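Local coordinates for protein delta toxin (Clostridium perfringens, PDB 2YGT) that probably forms beta-barrel pores in host-cell membranes as a zinc-binding haemolysin related to the leukocidin and alpha-haemolysin toxins, at residues A[27-32]-A[53-58]; A[36-41]-A[277-282]; A[86-91]-A[250-255]. All blocks are in the same frame, centred on the assembly; numbering follows the deposited sequence.

Interaction 1 of 3, residues A[27-32]-A[53-58]. With ZN (zinc ion), chain B.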
# COMPACT_ATOMS: atom_id res chain seq x y z
N LYS A 27 -30.58 -6.79 -17.22
CA LYS A 27 -29.88 -5.52 -17.09
C LYS A 27 -28.39 -5.67 -17.40
O LYS A 27 -27.74 -6.59 -16.91
CB LYS A 27 -30.09 -4.91 -15.70
CG LYS A 27 -31.55 -4.63 -15.37
CD LYS A 27 -31.68 -3.80 -14.10
CE LYS A 27 -33.14 -3.64 -13.69
NZ LYS A 27 -33.29 -2.81 -12.47
N GLN A 28 -27.86 -4.76 -18.20
CA GLN A 28 -26.49 -4.86 -18.67
C GLN A 28 -25.65 -3.63 -18.34
O GLN A 28 -26.11 -2.50 -18.47
CB GLN A 28 -26.47 -5.12 -20.18
CG GLN A 28 -25.12 -4.93 -20.84
CD GLN A 28 -25.13 -5.30 -22.31
OE1 GLN A 28 -25.84 -6.22 -22.72
NE2 GLN A 28 -24.33 -4.60 -23.11
N ILE A 29 -24.42 -3.87 -17.89
CA ILE A 29 -23.48 -2.79 -17.63
C ILE A 29 -22.12 -3.11 -18.25
O ILE A 29 -21.84 -4.25 -18.59
CB ILE A 29 -23.31 -2.53 -16.12
CG1 ILE A 29 -22.48 -3.65 -15.48
CG2 ILE A 29 -24.67 -2.38 -15.44
CD1 ILE A 29 -22.28 -3.47 -13.99
N ARG A 30 -21.28 -2.09 -18.39
CA ARG A 30 -19.97 -2.29 -19.01
C ARG A 30 -18.84 -1.82 -18.11
O ARG A 30 -19.01 -0.90 -17.31
CB ARG A 30 -19.91 -1.58 -20.36
CG ARG A 30 -21.05 -1.95 -21.29
CD ARG A 30 -20.70 -1.70 -22.75
NE ARG A 30 -21.66 -2.36 -23.64
CZ ARG A 30 -21.46 -2.55 -24.94
NH1 ARG A 30 -20.33 -2.15 -25.51
NH2 ARG A 30 -22.39 -3.16 -25.67
N LYS A 31 -17.68 -2.46 -18.23
CA LYS A 31 -16.51 -2.10 -17.44
C LYS A 31 -15.30 -1.88 -18.33
O LYS A 31 -14.91 -2.76 -19.10
CB LYS A 31 -16.20 -3.20 -16.41
CG LYS A 31 -15.01 -2.88 -15.52
CD LYS A 31 -14.64 -4.06 -14.64
CE LYS A 31 -13.91 -5.13 -15.44
NZ LYS A 31 -13.41 -6.22 -14.56
N TYR A 32 -14.71 -0.69 -18.23
CA TYR A 32 -13.54 -0.34 -19.02
C TYR A 32 -12.30 -0.27 -18.14
O TYR A 32 -12.30 0.40 -17.11
CB TYR A 32 -13.75 1.00 -19.74
CG TYR A 32 -14.96 1.02 -20.64
CD1 TYR A 32 -14.87 0.62 -21.97
CD2 TYR A 32 -16.20 1.42 -20.15
CE1 TYR A 32 -15.98 0.64 -22.80
CE2 TYR A 32 -17.32 1.44 -20.97
CZ TYR A 32 -17.20 1.04 -22.29
OH TYR A 32 -18.32 1.06 -23.10
N VAL A 53 -16.74 1.91 -14.51
CA VAL A 53 -17.99 1.19 -14.67
C VAL A 53 -19.03 2.08 -15.34
O VAL A 53 -19.27 3.21 -14.90
CB VAL A 53 -18.55 0.70 -13.32
CG1 VAL A 53 -19.87 -0.01 -13.53
CG2 VAL A 53 -17.54 -0.22 -12.63
N ASP A 54 -19.64 1.58 -16.41
CA ASP A 54 -20.76 2.24 -17.05
C ASP A 54 -22.06 1.52 -16.71
O ASP A 54 -22.33 0.43 -17.22
CB ASP A 54 -20.56 2.35 -18.56
CG ASP A 54 -19.66 3.51 -18.94
OD1 ASP A 54 -19.12 4.14 -18.01
OD2 ASP A 54 -19.50 3.79 -20.14
N ASP A 55 -22.85 2.13 -15.84
CA ASP A 55 -24.05 1.52 -15.31
C ASP A 55 -25.20 2.51 -15.41
O ASP A 55 -25.36 3.39 -14.56
CB ASP A 55 -23.81 1.11 -13.85
CG ASP A 55 -25.03 0.49 -13.21
OD1 ASP A 55 -26.08 0.41 -13.88
OD2 ASP A 55 -24.95 0.10 -12.03
N LYS A 56 -26.01 2.37 -16.46
CA LYS A 56 -27.10 3.30 -16.73
C LYS A 56 -28.17 3.27 -15.64
O LYS A 56 -29.00 4.18 -15.55
CB LYS A 56 -27.75 2.99 -18.08
CG LYS A 56 -26.86 3.31 -19.28
CD LYS A 56 -27.42 2.69 -20.54
CE LYS A 56 -26.55 3.02 -21.74
NZ LYS A 56 -26.99 2.27 -22.96
N PHE A 57 -28.15 2.23 -14.82
CA PHE A 57 -29.15 2.05 -13.77
C PHE A 57 -28.69 2.66 -12.45
O PHE A 57 -29.43 2.68 -11.47
CB PHE A 57 -29.49 0.57 -13.61
CG PHE A 57 -29.77 -0.13 -14.91
CD1 PHE A 57 -31.03 -0.05 -15.49
CD2 PHE A 57 -28.78 -0.84 -15.55
CE1 PHE A 57 -31.29 -0.69 -16.70
CE2 PHE A 57 -29.03 -1.48 -16.76
CZ PHE A 57 -30.28 -1.40 -17.33
N SER A 58 -27.47 3.17 -12.44
CA SER A 58 -26.94 3.86 -11.28
C SER A 58 -27.09 5.36 -11.48
O SER A 58 -26.97 5.86 -12.60
CB SER A 58 -25.46 3.52 -11.07
OG SER A 58 -24.87 4.38 -10.12
ZN ZN B . -18.00 5.80 -18.99
O HOH W 1 -25.60 0.25 -18.37
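Arg30 and Asp54 form an antiparallel hydrogen-bonded pair near the open end of the beta hairpin built from strands 27-39 and 45-54. Arg30 N donates to Asp54 O at 3.0 Å. The return bond, from Asp54 N to Arg30 O, is shorter at 2.7 Å. This backbone grip sets the base of a zinc ligand: with CG anti to the carbonyl carbon (chi1 -81°), Asp54 brings OD1 to the zinc ion at 2.2 Å, while OD2 of the same Asp54 carboxylate stays 2.8 Å from the metal, a lopsided coordination. His286 supplies a second ligand through NE2. Tyr32 touches both ligands, for its ring stacks on His286 and its CE2 lies 3.3 Å from Asp54 OD2, the ring and carboxylate planes being 66° apart.

Beyond Asp54 the two chains diverge, and the CA atoms of Lys27 and Phe57 are 8.3 Å apart. A water spans the widening gap. It donates to Gln28 O at 2.8 Å, accepts from Lys56 N, and makes a weak bond to Asp54 O, so this carbonyl serves Arg30 N and, more loosely, a single water. Residues 55-58 then form a type I turn. Asp55 OD1 accepts from Phe57 N two residues on, an Asx turn; the N-H comes from above the carboxylate plane, while OD2 is held by Tyr128 OH and Gly131 N.

Packing completes the contact. Ile29 sends CG2 against the Asp55 carboxylate and toward the edge of the Phe57 ring, and CD1 toward Val53 CG1. On one face of that ring lies the extended aliphatic chain of Lys27, a CH-pi contact in which Lys27 CD sits 4.0 Å from the centroid of the Phe57 ring and only 9° off its normal.

Interaction 2 of 3, residues A[36-41]-A[277-282]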
# COMPACT_ATOMS: atom_id res chain seq x y z
N ASP A 36 -1.84 2.53 -15.88
CA ASP A 36 -0.69 3.38 -16.07
C ASP A 36 0.38 3.12 -15.01
O ASP A 36 0.06 2.77 -13.88
CB ASP A 36 -1.10 4.86 -16.07
CG ASP A 36 -0.12 5.72 -16.82
OD1 ASP A 36 0.73 5.14 -17.53
OD2 ASP A 36 -0.20 6.96 -16.70
N SER A 37 1.64 3.29 -15.40
CA SER A 37 2.75 3.07 -14.49
C SER A 37 3.68 4.27 -14.43
O SER A 37 3.93 4.92 -15.45
CB SER A 37 3.55 1.82 -14.89
OG SER A 37 2.88 0.63 -14.51
N ALA A 38 4.19 4.57 -13.24
CA ALA A 38 5.12 5.67 -13.06
C ALA A 38 6.26 5.28 -12.12
O ALA A 38 6.07 4.53 -11.16
CB ALA A 38 4.39 6.90 -12.53
N THR A 39 7.45 5.79 -12.41
CA THR A 39 8.61 5.56 -11.57
C THR A 39 9.06 6.88 -10.94
O THR A 39 9.12 7.90 -11.62
CB THR A 39 9.77 4.93 -12.36
OG1 THR A 39 9.36 3.68 -12.91
CG2 THR A 39 10.97 4.70 -11.44
N THR A 40 9.36 6.85 -9.65
CA THR A 40 9.77 8.05 -8.93
C THR A 40 11.27 8.26 -9.03
O THR A 40 12.00 7.41 -9.54
CB THR A 40 9.36 7.99 -7.45
OG1 THR A 40 10.16 7.01 -6.78
CG2 THR A 40 7.89 7.62 -7.32
N LYS A 41 11.73 9.41 -8.52
CA LYS A 41 13.15 9.76 -8.57
C LYS A 41 14.02 8.75 -7.82
O LYS A 41 15.13 8.44 -8.23
CB LYS A 41 13.37 11.17 -8.01
N VAL A 277 2.97 11.52 -7.19
CA VAL A 277 2.68 11.38 -8.61
C VAL A 277 1.23 11.77 -8.89
O VAL A 277 0.33 11.34 -8.18
CB VAL A 277 2.93 9.95 -9.10
CG1 VAL A 277 2.58 9.82 -10.57
CG2 VAL A 277 4.38 9.56 -8.87
N LYS A 278 1.02 12.58 -9.92
CA LYS A 278 -0.33 13.01 -10.27
C LYS A 278 -0.92 12.22 -11.43
O LYS A 278 -0.23 11.91 -12.40
CB LYS A 278 -0.34 14.51 -10.60
CG LYS A 278 -0.08 15.42 -9.41
CD LYS A 278 -0.40 16.86 -9.76
N PHE A 279 -2.20 11.88 -11.32
CA PHE A 279 -2.90 11.15 -12.38
C PHE A 279 -4.21 11.85 -12.73
O PHE A 279 -4.92 12.32 -11.85
CB PHE A 279 -3.19 9.72 -11.94
CG PHE A 279 -1.99 8.82 -11.93
CD1 PHE A 279 -1.48 8.32 -13.12
CD2 PHE A 279 -1.37 8.48 -10.74
CE1 PHE A 279 -0.37 7.49 -13.11
CE2 PHE A 279 -0.26 7.65 -10.73
CZ PHE A 279 0.24 7.16 -11.92
N GLU A 280 -4.51 11.91 -14.02
CA GLU A 280 -5.79 12.44 -14.47
C GLU A 280 -6.71 11.31 -14.92
O GLU A 280 -6.28 10.41 -15.64
CB GLU A 280 -5.63 13.46 -15.60
CG GLU A 280 -6.95 14.11 -16.01
CD GLU A 280 -6.80 15.17 -17.09
OE1 GLU A 280 -6.68 14.80 -18.28
OE2 GLU A 280 -6.81 16.37 -16.74
N LEU A 281 -7.96 11.37 -14.48
CA LEU A 281 -8.98 10.44 -14.93
C LEU A 281 -9.86 11.08 -15.99
O LEU A 281 -10.47 12.13 -15.77
CB LEU A 281 -9.85 9.97 -13.76
CG LEU A 281 -9.31 8.85 -12.86
CD1 LEU A 281 -8.16 9.34 -12.00
CD2 LEU A 281 -10.43 8.30 -11.99
N ASP A 282 -9.91 10.45 -17.16
CA ASP A 282 -10.85 10.86 -18.19
C ASP A 282 -12.03 9.90 -18.15
O ASP A 282 -11.94 8.76 -18.60
CB ASP A 282 -10.17 10.86 -19.56
CG ASP A 282 -10.98 11.60 -20.61
OD1 ASP A 282 -12.22 11.44 -20.62
OD2 ASP A 282 -10.38 12.34 -21.42
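Asp36 meets Phe279 through CB, CG and OD2. Its CB is 4.0 Å from Phe279 CE1, and CG keeps a similar distance from the same ring carbon. With CG anti to the backbone N (chi1 -156°), the carboxylate is carried along the rim of the ring, where OD2 comes within 3.6 Å of Phe279 CE1. That oxygen lies in the ring plane, at the C-H edge, and the carboxylate is turned 74° from the ring; an acceptor placed there would be expected to find the weakly positive edge of the aromatic. The stronger partner of OD2 is Gln290 N, which donates a hydrogen bond to it. The other oxygen, OD1, takes a weak bond from Ser37 N at 3.0 Å. A bound imidazole, presumably a crystallisation additive, also lies close to this carboxylate.

Two residues on, Ala38 faces the same way. Its CB reaches Val277 CG1 at 4.0 Å and Phe279 CZ at 4.2 Å, while Gln290 also touches all three of these side chains. Thr40 ends the row, its CG2 lying 4.3 Å from Val277 CG2 while OG1 is hydrogen-bonded to Glu275 OE1 and Ser44 N.

The axes of segments 36-39 and 277-282 come within 9.1 Å at 161°, nearly antiparallel, yet each strand finds its backbone partners in its own layer: Asp36 and Ala38 pair with Val48 and Ile46, Val277 and Phe279 with Ile246 and Ile244. This is the packing of a beta sandwich, as in the leukocidin/haemolysin family.

Interaction 3 of 3, residues A[86-91]-A[250-255]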
# COMPACT_ATOMS: atom_id res chain seq x y z
N VAL A 86 25.89 -0.25 12.17
CA VAL A 86 24.61 0.39 11.90
C VAL A 86 23.83 -0.34 10.82
O VAL A 86 24.38 -0.68 9.77
CB VAL A 86 24.78 1.86 11.46
CG1 VAL A 86 23.42 2.50 11.18
CG2 VAL A 86 25.55 2.65 12.51
N MET A 87 22.56 -0.59 11.08
CA MET A 87 21.66 -1.13 10.07
C MET A 87 20.52 -0.15 9.84
O MET A 87 19.63 0.00 10.68
CB MET A 87 21.10 -2.49 10.49
CG MET A 87 20.00 -3.00 9.57
SD MET A 87 19.14 -4.44 10.22
CE MET A 87 17.70 -4.48 9.15
N ARG A 88 20.55 0.54 8.70
CA ARG A 88 19.46 1.43 8.32
C ARG A 88 18.32 0.63 7.73
O ARG A 88 18.53 -0.23 6.87
CB ARG A 88 19.97 2.51 7.36
CG ARG A 88 20.98 3.44 8.01
CD ARG A 88 21.62 4.40 7.03
NE ARG A 88 20.66 5.37 6.50
CZ ARG A 88 20.99 6.57 6.05
NH1 ARG A 88 22.26 6.98 6.09
NH2 ARG A 88 20.06 7.39 5.58
N TRP A 89 17.10 0.89 8.20
CA TRP A 89 15.94 0.08 7.83
C TRP A 89 14.66 0.92 7.78
O TRP A 89 14.57 1.97 8.41
CB TRP A 89 15.79 -1.09 8.81
CG TRP A 89 15.46 -0.65 10.21
CD1 TRP A 89 16.28 -0.01 11.09
CD2 TRP A 89 14.21 -0.83 10.89
NE1 TRP A 89 15.63 0.23 12.27
CE2 TRP A 89 14.35 -0.27 12.18
CE3 TRP A 89 12.99 -1.41 10.54
CZ2 TRP A 89 13.31 -0.26 13.11
CZ3 TRP A 89 11.96 -1.41 11.47
CH2 TRP A 89 12.13 -0.84 12.74
N PRO A 90 13.65 0.44 7.02
CA PRO A 90 12.39 1.17 6.87
C PRO A 90 11.42 0.82 7.99
O PRO A 90 10.72 -0.19 7.90
CB PRO A 90 11.83 0.64 5.54
CG PRO A 90 12.76 -0.49 5.11
CD PRO A 90 13.61 -0.83 6.28
N ILE A 91 11.38 1.63 9.04
CA ILE A 91 10.41 1.40 10.10
C ILE A 91 8.98 1.60 9.59
O ILE A 91 8.05 0.91 10.03
CB ILE A 91 10.67 2.29 11.32
CG1 ILE A 91 9.71 1.91 12.46
CG2 ILE A 91 10.53 3.76 10.96
CD1 ILE A 91 10.12 2.48 13.80
N ARG A 250 8.60 6.86 2.81
CA ARG A 250 9.35 5.86 3.55
C ARG A 250 10.14 6.53 4.67
O ARG A 250 10.85 7.51 4.44
CB ARG A 250 10.29 5.10 2.62
CG ARG A 250 11.12 4.02 3.30
CD ARG A 250 12.18 3.48 2.37
NE ARG A 250 13.18 4.49 2.05
CZ ARG A 250 13.91 4.50 0.94
NH1 ARG A 250 13.76 3.55 0.03
NH2 ARG A 250 14.79 5.47 0.74
N GLU A 251 9.99 6.03 5.89
CA GLU A 251 10.81 6.50 6.99
C GLU A 251 11.92 5.49 7.28
O GLU A 251 11.65 4.30 7.45
CB GLU A 251 9.98 6.75 8.25
CG GLU A 251 10.82 7.29 9.41
CD GLU A 251 10.02 7.52 10.67
OE1 GLU A 251 8.77 7.53 10.59
OE2 GLU A 251 10.64 7.68 11.74
N ILE A 252 13.15 5.98 7.33
CA ILE A 252 14.30 5.13 7.64
C ILE A 252 14.77 5.38 9.06
O ILE A 252 14.85 6.53 9.50
CB ILE A 252 15.47 5.42 6.69
CG1 ILE A 252 15.10 5.07 5.25
CG2 ILE A 252 16.71 4.65 7.12
CD1 ILE A 252 15.41 3.64 4.88
N ASN A 253 15.06 4.30 9.78
CA ASN A 253 15.67 4.41 11.10
C ASN A 253 17.05 3.76 11.11
O ASN A 253 17.37 2.96 10.23
CB ASN A 253 14.78 3.78 12.17
CG ASN A 253 13.61 4.67 12.55
OD1 ASN A 253 12.83 4.34 13.44
ND2 ASN A 253 13.49 5.80 11.87
N SER A 254 17.87 4.11 12.10
CA SER A 254 19.20 3.53 12.22
C SER A 254 19.28 2.66 13.46
O SER A 254 19.25 3.17 14.59
CB SER A 254 20.26 4.64 12.28
OG SER A 254 20.31 5.38 11.07
N TYR A 255 19.37 1.36 13.26
CA TYR A 255 19.54 0.42 14.36
C TYR A 255 21.03 0.21 14.62
O TYR A 255 21.74 -0.38 13.80
CB TYR A 255 18.85 -0.92 14.04
CG TYR A 255 19.02 -1.97 15.12
CD1 TYR A 255 18.27 -1.91 16.29
CD2 TYR A 255 19.93 -3.01 14.97
CE1 TYR A 255 18.43 -2.87 17.28
CE2 TYR A 255 20.09 -3.97 15.94
CZ TYR A 255 19.33 -3.90 17.10
OH TYR A 255 19.49 -4.85 18.07
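Met87 and Tyr255 exchange a pair of backbone hydrogen bonds, Met87 N to Tyr255 O at 2.8 Å and Tyr255 N to Met87 O at 2.9 Å. Trp89 and Asn253 repeat the pattern. Trp89 N meets Asn253 O at 2.9 Å, and Asn253 N gives Trp89 O its short bond of 2.7 Å. Every N-H and C=O of these two hydrogen-bonded pairs that faces the other strand is thereby used. The carbonyls take further, softer contacts: the CA-H groups of Val86, Arg88 and Ile252 point at Tyr255 O, Asn253 O and Trp89 O respectively.

Several side-chain polar groups also have partners. Trp89 CG sits between its backbone N and carbonyl carbon (chi1 66°), which swings the indole back over the neighbouring strand and puts CD1 3.3 Å from Asn253 O. Its NE1 donates to Asn267 OD1, and the ND2 of that same Asn267 donates to Asn253 OD1, so one amide serves both residues. Asn253 ND2 binds Ile252 O at 2.8 Å, meeting the carbonyl from above its plane (48° out of it), and, weakly, Glu251 OE2. Ile91 CG2 sits over the amide, 3.6 Å from Asn253 CG, and CD1 comes alongside OD1. On this same face Tyr255 OH is bonded to Asn195 O, and Phe177 and Phe198 make edge-to-face contacts with the Trp89 indole.

On the opposite face of the sheet, Arg88 crosses Ile252 at about a right angle, with CB 3.9 Å from Ile252 CG2, and its guanidinium forms a salt bridge to Asp270. Long strand 241-259 thus pairs antiparallel with strand 84-99, as it does with 263-282, within the leukocidin/haemolysin-type beta fold.

In the fold
Followed from the N terminus, strand 27-39 takes part in two contacts. Its first half pairs with Val53 and Asp54, and packs against the turn that follows, in interaction 1, closing a local hairpin. Its second half reaches residues 277-282 in interaction 2, which spans 235 residues and joins the two facing sheets. The segments of these two contacts alternate along the chain, so their loops cross. Interaction 3 opens after interaction 1 has closed and nests inside the loop of interaction 2, pairing strand 84-99 with strand 241-259, the sheet neighbour of strand 263-282. The centres of interactions 1 and 3 lie about 47 Å apart, on opposite sides of the chain's centre.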